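Local coordinates for protein phosphoethanolamine N-methyltransferase 1 (Haemonchus contortus, PDB 4KRG) that probably catalyses S-adenosylmethionine-dependent N-methylation of phosphoethanolamine, a step of nematode phosphocholine biosynthesis, at residues 59-64 / 73-78; 414-419 / 458-463. All coordinates share one frame; numbering follows the deposited sequence.

Contact 1: 59-64 / 73-78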
ATOM      1  N   LYS A  59      25.484   3.278  -1.402  1.00 17.74           N
ATOM      2  CA  LYS A  59      24.478   4.315  -1.258  1.00 17.95           C
ATOM      3  C   LYS A  59      24.469   4.943   0.134  1.00 16.71           C
ATOM      4  O   LYS A  59      24.845   4.304   1.114  1.00 15.57           O
ATOM      5  CB  LYS A  59      23.096   3.765  -1.649  1.00 18.37           C
ATOM      6  CG  LYS A  59      23.013   3.438  -3.142  1.00 18.54           C
ATOM      7  CD  LYS A  59      21.744   2.700  -3.538  1.00 21.28           C
ATOM      8  CE  LYS A  59      21.788   2.327  -5.023  1.00 23.84           C
ATOM      9  NZ  LYS A  59      21.490   0.888  -5.261  1.00 24.74           N
ATOM     10  N   ASP A  60      24.052   6.206   0.192  1.00 16.32           N
ATOM     11  CA  ASP A  60      23.885   6.933   1.444  1.00 15.86           C
ATOM     12  C   ASP A  60      22.414   6.914   1.874  1.00 13.42           C
ATOM     13  O   ASP A  60      21.528   7.233   1.086  1.00 14.47           O
ATOM     14  CB  ASP A  60      24.375   8.382   1.291  1.00 18.45           C
ATOM     15  CG  ASP A  60      25.837   8.471   0.873  1.00 19.58           C
ATOM     16  OD1 ASP A  60      26.602   7.547   1.203  1.00 20.66           O
ATOM     17  OD2 ASP A  60      26.221   9.459   0.208  1.00 21.22           O
ATOM     18  N   VAL A  61      22.173   6.550   3.127  1.00 13.43           N
ATOM     19  CA  VAL A  61      20.822   6.376   3.650  1.00 12.93           C
ATOM     20  C   VAL A  61      20.602   7.262   4.869  1.00 15.31           C
ATOM     21  O   VAL A  61      21.503   7.435   5.685  1.00 13.40           O
ATOM     22  CB  VAL A  61      20.579   4.905   4.071  1.00 13.60           C
ATOM     23  CG1 VAL A  61      19.157   4.706   4.545  1.00 15.67           C
ATOM     24  CG2 VAL A  61      20.889   3.959   2.928  1.00 15.64           C
ATOM     25  N   VAL A  62      19.411   7.840   4.995  1.00 14.20           N
ATOM     26  CA  VAL A  62      19.056   8.516   6.231  1.00 13.08           C
ATOM     27  C   VAL A  62      17.861   7.810   6.851  1.00 15.12           C
ATOM     28  O   VAL A  62      16.817   7.665   6.213  1.00 16.91           O
ATOM     29  CB  VAL A  62      18.801  10.037   6.043  1.00 16.37           C
ATOM     30  CG1 VAL A  62      17.719  10.299   5.013  1.00 16.66           C
ATOM     31  CG2 VAL A  62      18.441  10.681   7.374  1.00 21.56           C
ATOM     32  N   ASP A  63      18.039   7.328   8.080  1.00 14.45           N
ATOM     33  CA  ASP A  63      16.988   6.607   8.800  1.00 12.22           C
ATOM     34  C   ASP A  63      16.437   7.547   9.854  1.00 14.40           C
ATOM     35  O   ASP A  63      17.074   7.774  10.880  1.00 16.36           O
ATOM     36  CB  ASP A  63      17.553   5.328   9.431  1.00 14.97           C
ATOM     37  CG  ASP A  63      16.528   4.562  10.266  1.00 20.41           C
ATOM     38  OD1 ASP A  63      15.324   4.917  10.273  1.00 21.82           O
ATOM     39  OD2 ASP A  63      16.935   3.575  10.921  1.00 22.56           O
ATOM     40  N   ILE A  64      15.257   8.103   9.588  1.00 13.75           N
ATOM     41  CA  ILE A  64      14.686   9.157  10.425  1.00 15.74           C
ATOM     42  C   ILE A  64      13.620   8.606  11.373  1.00 16.78           C
ATOM     43  O   ILE A  64      12.657   7.987  10.936  1.00 15.84           O
ATOM     44  CB  ILE A  64      14.075  10.260   9.553  1.00 16.00           C
ATOM     45  CG1 ILE A  64      15.118  10.766   8.559  1.00 18.43           C
ATOM     46  CG2 ILE A  64      13.553  11.402  10.407  1.00 20.41           C
ATOM     47  CD1 ILE A  64      14.589  11.803   7.605  1.00 23.43           C
ATOM     48  N   THR A  73      20.876  -0.825  12.210  1.00 14.98           N
ATOM     49  CA  THR A  73      21.822  -1.917  12.380  1.00 16.46           C
ATOM     50  C   THR A  73      22.034  -2.715  11.093  1.00 15.80           C
ATOM     51  O   THR A  73      23.167  -2.997  10.716  1.00 19.15           O
ATOM     52  CB  THR A  73      21.370  -2.856  13.514  1.00 15.56           C
ATOM     53  OG1 THR A  73      21.385  -2.137  14.754  1.00 16.76           O
ATOM     54  CG2 THR A  73      22.298  -4.045  13.622  1.00 17.40           C
ATOM     55  N   VAL A  74      20.946  -3.062  10.417  1.00 12.91           N
ATOM     56  CA  VAL A  74      21.034  -3.872   9.214  1.00 14.17           C
ATOM     57  C   VAL A  74      21.280  -3.020   7.967  1.00 14.70           C
ATOM     58  O   VAL A  74      21.969  -3.452   7.043  1.00 16.47           O
ATOM     59  CB  VAL A  74      19.782  -4.764   9.037  1.00 13.68           C
ATOM     60  CG1 VAL A  74      19.928  -5.660   7.816  1.00 16.88           C
ATOM     61  CG2 VAL A  74      19.557  -5.623  10.278  1.00 13.48           C
ATOM     62  N   LEU A  75      20.733  -1.807   7.946  1.00 17.00           N
ATOM     63  CA  LEU A  75      20.931  -0.901   6.811  1.00 15.40           C
ATOM     64  C   LEU A  75      22.415  -0.611   6.579  1.00 15.15           C
ATOM     65  O   LEU A  75      22.890  -0.626   5.447  1.00 16.05           O
ATOM     66  CB  LEU A  75      20.166   0.412   7.011  1.00 13.62           C
ATOM     67  CG  LEU A  75      18.631   0.384   6.961  1.00 12.84           C
ATOM     68  CD1 LEU A  75      18.060   1.706   7.473  1.00 12.62           C
ATOM     69  CD2 LEU A  75      18.122   0.113   5.551  1.00 13.82           C
ATOM     70  N   ALA A  76      23.144  -0.374   7.663  1.00 15.25           N
ATOM     71  CA  ALA A  76      24.567  -0.060   7.578  1.00 14.23           C
ATOM     72  C   ALA A  76      25.435  -1.254   7.175  1.00 17.53           C
ATOM     73  O   ALA A  76      26.635  -1.095   6.960  1.00 21.11           O
ATOM     74  CB  ALA A  76      25.058   0.523   8.885  1.00 15.79           C
ATOM     75  N   GLU A  77      24.853  -2.447   7.086  1.00 15.63           N
ATOM     76  CA  GLU A  77      25.604  -3.614   6.624  1.00 16.83           C
ATOM     77  C   GLU A  77      25.959  -3.498   5.154  1.00 18.69           C
ATOM     78  O   GLU A  77      26.997  -3.991   4.724  1.00 22.50           O
ATOM     79  CB  GLU A  77      24.810  -4.905   6.834  1.00 18.79           C
ATOM     80  CG  GLU A  77      24.690  -5.363   8.269  1.00 23.36           C
ATOM     81  CD  GLU A  77      23.809  -6.595   8.407  1.00 25.71           C
ATOM     82  OE1 GLU A  77      23.473  -7.210   7.371  1.00 27.58           O
ATOM     83  OE2 GLU A  77      23.447  -6.944   9.554  1.00 26.67           O
ATOM     84  N   THR A  78      25.088  -2.868   4.371  1.00 18.02           N
ATOM     85  CA  THR A  78      25.336  -2.763   2.935  1.00 17.46           C
ATOM     86  C   THR A  78      25.428  -1.336   2.387  1.00 15.92           C
ATOM     87  O   THR A  78      26.107  -1.101   1.389  1.00 17.84           O
ATOM     88  CB  THR A  78      24.335  -3.594   2.122  1.00 18.35           C
ATOM     89  OG1 THR A  78      22.998  -3.246   2.501  1.00 21.49           O
ATOM     90  CG2 THR A  78      24.564  -5.077   2.385  1.00 22.25           C
TER
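Leu75 of helix 70-78 reaches down to strand 60-64 and meets Val61 and Asp63. The nearest alpha carbons are Val61 CA and Leu75 CA, 7.9 Å apart. The Leu75 side chain leaves the helix with CB pointing toward the strand. Neither CB nor CG comes within 4.5 Å of the strand. CD1 makes the contact. It is anti to CA (chi2 168°) and so extends well away from the helix backbone. Leu75 CD1 lies 4.3 Å from Val61 CG1, a loose methyl-methyl contact. It also lies 4.1 Å from Asp63 CB and 4.1 Å from Asp63 OD2. The Leu75 and Asp63 side chains cross at about a right angle. CD1 thus packs against both the methylene and one carboxylate oxygen of Asp63. That oxygen has its polar partner in Thr72 OG1, a hydrogen bond to the same helix just before residues 73-78. Leu50 and Leu56 also touch Leu75 and extend the apolar layer. Val61 and Asp63, two residues apart, both face the helix, and the three touching residues are buried. The Asp63 side chain lies about 5 Å, nearest atoms, from the bound S-adenosylhomocysteine. This is the first strand and following helix of a Rossmann-like beta-alpha-beta unit, joined by the glycine-rich loop of class I methyltransferases.

Contact 2: 414-419 / 458-463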
ATOM      1  N   THR A 414     -14.217 -12.702 -32.695  1.00 30.68           N
ATOM      2  CA  THR A 414     -13.039 -12.958 -33.517  1.00 32.67           C
ATOM      3  C   THR A 414     -11.868 -12.070 -33.101  1.00 33.70           C
ATOM      4  O   THR A 414     -10.723 -12.518 -33.000  1.00 33.69           O
ATOM      5  CB  THR A 414     -13.357 -12.727 -35.006  1.00 34.69           C
ATOM      6  OG1 THR A 414     -14.214 -13.774 -35.472  1.00 37.82           O
ATOM      7  CG2 THR A 414     -12.091 -12.715 -35.840  1.00 35.75           C
ATOM      8  N   SER A 415     -12.169 -10.808 -32.833  1.00 32.66           N
ATOM      9  CA  SER A 415     -11.151  -9.843 -32.465  1.00 31.08           C
ATOM     10  C   SER A 415     -10.588 -10.115 -31.069  1.00 27.73           C
ATOM     11  O   SER A 415      -9.383 -10.011 -30.849  1.00 29.69           O
ATOM     12  CB  SER A 415     -11.739  -8.442 -32.541  1.00 35.12           C
ATOM     13  OG  SER A 415     -10.724  -7.469 -32.594  1.00 42.75           O
ATOM     14  N   VAL A 416     -11.469 -10.457 -30.132  1.00 25.45           N
ATOM     15  CA  VAL A 416     -11.066 -10.767 -28.765  1.00 23.14           C
ATOM     16  C   VAL A 416     -10.090 -11.943 -28.732  1.00 24.45           C
ATOM     17  O   VAL A 416      -9.079 -11.910 -28.029  1.00 24.85           O
ATOM     18  CB  VAL A 416     -12.290 -11.086 -27.892  1.00 21.67           C
ATOM     19  CG1 VAL A 416     -11.863 -11.571 -26.527  1.00 20.73           C
ATOM     20  CG2 VAL A 416     -13.151  -9.857 -27.748  1.00 25.32           C
ATOM     21  N   ARG A 417     -10.395 -12.975 -29.504  1.00 27.41           N
ATOM     22  CA  ARG A 417      -9.508 -14.121 -29.623  1.00 30.57           C
ATOM     23  C   ARG A 417      -8.147 -13.696 -30.149  1.00 30.12           C
ATOM     24  O   ARG A 417      -7.117 -14.155 -29.673  1.00 30.93           O
ATOM     25  CB  ARG A 417     -10.130 -15.163 -30.555  1.00 34.81           C
ATOM     26  CG  ARG A 417     -11.472 -15.641 -30.062  1.00 35.67           C
ATOM     27  CD  ARG A 417     -12.231 -16.444 -31.095  1.00 38.09           C
ATOM     28  NE  ARG A 417     -13.492 -16.907 -30.529  1.00 38.96           N
ATOM     29  CZ  ARG A 417     -13.586 -17.894 -29.643  1.00 38.74           C
ATOM     30  NH1 ARG A 417     -12.495 -18.527 -29.234  1.00 34.93           N
ATOM     31  NH2 ARG A 417     -14.773 -18.252 -29.169  1.00 40.49           N
ATOM     32  N   GLN A 418      -8.145 -12.801 -31.124  1.00 30.83           N
ATOM     33  CA  GLN A 418      -6.901 -12.395 -31.751  1.00 32.36           C
ATOM     34  C   GLN A 418      -6.012 -11.575 -30.818  1.00 32.86           C
ATOM     35  O   GLN A 418      -4.791 -11.711 -30.858  1.00 36.08           O
ATOM     36  CB  GLN A 418      -7.174 -11.671 -33.072  1.00 36.38           C
ATOM     37  CG  GLN A 418      -7.755 -12.590 -34.145  1.00 38.99           C
ATOM     38  CD  GLN A 418      -7.888 -11.918 -35.496  1.00 41.69           C
ATOM     39  OE1 GLN A 418      -7.490 -10.767 -35.674  1.00 46.69           O
ATOM     40  NE2 GLN A 418      -8.454 -12.635 -36.459  1.00 39.99           N
ATOM     41  N   ARG A 419      -6.611 -10.741 -29.974  1.00 30.22           N
ATOM     42  CA  ARG A 419      -5.831 -10.022 -28.976  1.00 28.50           C
ATOM     43  C   ARG A 419      -5.154 -11.002 -28.028  1.00 29.92           C
ATOM     44  O   ARG A 419      -3.942 -10.947 -27.822  1.00 28.30           O
ATOM     45  CB  ARG A 419      -6.700  -9.055 -28.170  1.00 26.26           C
ATOM     46  CG  ARG A 419      -6.874  -7.687 -28.801  1.00 26.48           C
ATOM     47  CD  ARG A 419      -7.321  -6.660 -27.770  1.00 23.29           C
ATOM     48  NE  ARG A 419      -6.239  -6.283 -26.862  1.00 23.83           N
ATOM     49  CZ  ARG A 419      -6.407  -5.608 -25.730  1.00 22.80           C
ATOM     50  NH1 ARG A 419      -7.621  -5.232 -25.344  1.00 22.92           N
ATOM     51  NH2 ARG A 419      -5.359  -5.319 -24.975  1.00 25.09           N
ATOM     52  N   ASN A 458     -22.374  -4.534 -21.885  1.00 18.31           N
ATOM     53  CA  ASN A 458     -22.478  -5.956 -22.179  1.00 19.34           C
ATOM     54  C   ASN A 458     -21.283  -6.677 -21.556  1.00 18.48           C
ATOM     55  O   ASN A 458     -20.291  -6.034 -21.222  1.00 18.35           O
ATOM     56  CB  ASN A 458     -22.533  -6.178 -23.687  1.00 16.45           C
ATOM     57  CG  ASN A 458     -23.707  -5.490 -24.318  1.00 17.86           C
ATOM     58  OD1 ASN A 458     -24.805  -5.511 -23.772  1.00 20.58           O
ATOM     59  ND2 ASN A 458     -23.487  -4.854 -25.459  1.00 19.22           N
ATOM     60  N   TYR A 459     -21.377  -7.996 -21.380  1.00 16.21           N
ATOM     61  CA  TYR A 459     -20.306  -8.735 -20.716  1.00 15.88           C
ATOM     62  C   TYR A 459     -19.942 -10.051 -21.379  1.00 16.45           C
ATOM     63  O   TYR A 459     -20.811 -10.829 -21.765  1.00 17.47           O
ATOM     64  CB  TYR A 459     -20.633  -8.972 -19.238  1.00 14.91           C
ATOM     65  CG  TYR A 459     -20.511  -7.727 -18.405  1.00 16.15           C
ATOM     66  CD1 TYR A 459     -19.275  -7.308 -17.931  1.00 16.80           C
ATOM     67  CD2 TYR A 459     -21.627  -6.959 -18.109  1.00 17.46           C
ATOM     68  CE1 TYR A 459     -19.154  -6.158 -17.176  1.00 18.57           C
ATOM     69  CE2 TYR A 459     -21.521  -5.805 -17.353  1.00 18.67           C
ATOM     70  CZ  TYR A 459     -20.282  -5.410 -16.893  1.00 18.52           C
ATOM     71  OH  TYR A 459     -20.165  -4.268 -16.149  1.00 16.25           O
ATOM     72  N   LEU A 460     -18.638 -10.281 -21.495  1.00 17.04           N
ATOM     73  CA  LEU A 460     -18.113 -11.549 -21.968  1.00 16.48           C
ATOM     74  C   LEU A 460     -17.394 -12.239 -20.825  1.00 15.73           C
ATOM     75  O   LEU A 460     -16.690 -11.600 -20.035  1.00 17.27           O
ATOM     76  CB  LEU A 460     -17.134 -11.335 -23.123  1.00 18.70           C
ATOM     77  CG  LEU A 460     -17.642 -10.632 -24.380  1.00 18.14           C
ATOM     78  CD1 LEU A 460     -16.500 -10.429 -25.365  1.00 19.58           C
ATOM     79  CD2 LEU A 460     -18.770 -11.421 -25.025  1.00 21.42           C
ATOM     80  N   LEU A 461     -17.574 -13.548 -20.732  1.00 15.78           N
ATOM     81  CA  LEU A 461     -16.844 -14.345 -19.766  1.00 17.35           C
ATOM     82  C   LEU A 461     -15.885 -15.194 -20.572  1.00 21.14           C
ATOM     83  O   LEU A 461     -16.305 -15.961 -21.436  1.00 24.06           O
ATOM     84  CB  LEU A 461     -17.802 -15.227 -18.971  1.00 18.99           C
ATOM     85  CG  LEU A 461     -17.231 -16.035 -17.808  1.00 22.91           C
ATOM     86  CD1 LEU A 461     -16.589 -15.122 -16.782  1.00 21.96           C
ATOM     87  CD2 LEU A 461     -18.335 -16.857 -17.164  1.00 28.47           C
ATOM     88  N   ILE A 462     -14.595 -15.036 -20.308  1.00 22.42           N
ATOM     89  CA  ILE A 462     -13.567 -15.692 -21.108  1.00 23.84           C
ATOM     90  C   ILE A 462     -12.684 -16.599 -20.246  1.00 23.60           C
ATOM     91  O   ILE A 462     -12.303 -16.232 -19.133  1.00 22.07           O
ATOM     92  CB  ILE A 462     -12.705 -14.645 -21.840  1.00 22.61           C
ATOM     93  CG1 ILE A 462     -13.605 -13.694 -22.636  1.00 20.23           C
ATOM     94  CG2 ILE A 462     -11.685 -15.324 -22.745  1.00 23.60           C
ATOM     95  CD1 ILE A 462     -12.954 -12.398 -23.014  1.00 17.96           C
ATOM     96  N   LYS A 463     -12.384 -17.790 -20.761  1.00 23.30           N
ATOM     97  CA  LYS A 463     -11.465 -18.712 -20.112  1.00 21.60           C
ATOM     98  C   LYS A 463     -10.379 -19.074 -21.114  1.00 23.43           C
ATOM     99  O   LYS A 463     -10.667 -19.279 -22.294  1.00 24.72           O
ATOM    100  CB  LYS A 463     -12.196 -19.982 -19.666  1.00 25.97           C
ATOM    101  CG  LYS A 463     -13.303 -19.756 -18.646  1.00 26.34           C
ATOM    102  CD  LYS A 463     -14.179 -20.991 -18.470  1.00 29.31           C
ATOM    103  CE  LYS A 463     -13.371 -22.227 -18.104  1.00 33.98           C
ATOM    104  NZ  LYS A 463     -12.581 -22.050 -16.855  1.00 34.85           N
TER
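Helix 413-422 lies over strand 458-465, and Val416 CA and Ile462 CA are the nearest pair of alpha carbons at 9.4 Å. The topology matches the end of a class I methyltransferase-like fold. The helix links strands 400-408 and 428-432, and strand 458-465 runs antiparallel between them. The segments meet through three apolar side chains. Val416 supplies the contact from the helix, while Leu460 and Ile462 point up from the same face of the strand. The two methyls of Val416 divide the work. CG2 meets Leu460 CD1 at 4.1 Å, with the side chains at an oblique angle. CG1 is anti to the backbone N (chi1 173°), which turns it to Ile462. Ile430 of strand 428-432 touches both Val416 and Leu460 and widens this apolar patch. Leu460 and Ile462 are buried; Val416 is partly exposed. Farther along the helix, Arg419 NE forms a salt bridge with Asp386 OD1. The tightest point of the helix-strand packing is the tip-to-tip approach of Val416 and Ile462, where Val416 CG1 stands 3.8 Å from Ile462 CD1.

Overall arrangement
Contact 1 precedes contact 2 along the chain, and the two lie on opposite sides of the chain's centre. Their centres are 50 Å apart and their nearest atoms about 34 Å, so they do not touch. Each packs a helix on a strand in a separate methyltransferase-like half. Contact 1 belongs to the N-terminal half, whose residues surround the bound S-adenosylhomocysteine and phosphoethanolamine. Contact 2 lies near the C-terminus, away from both pockets. Between the halves, strand 208-218 pairs antiparallel with both 231-240 and 350-354. The chain is thus consistent with a di-domain methyltransferase in which the N-terminal domain holds the bound cofactor product and substrate and is probably the catalytic one.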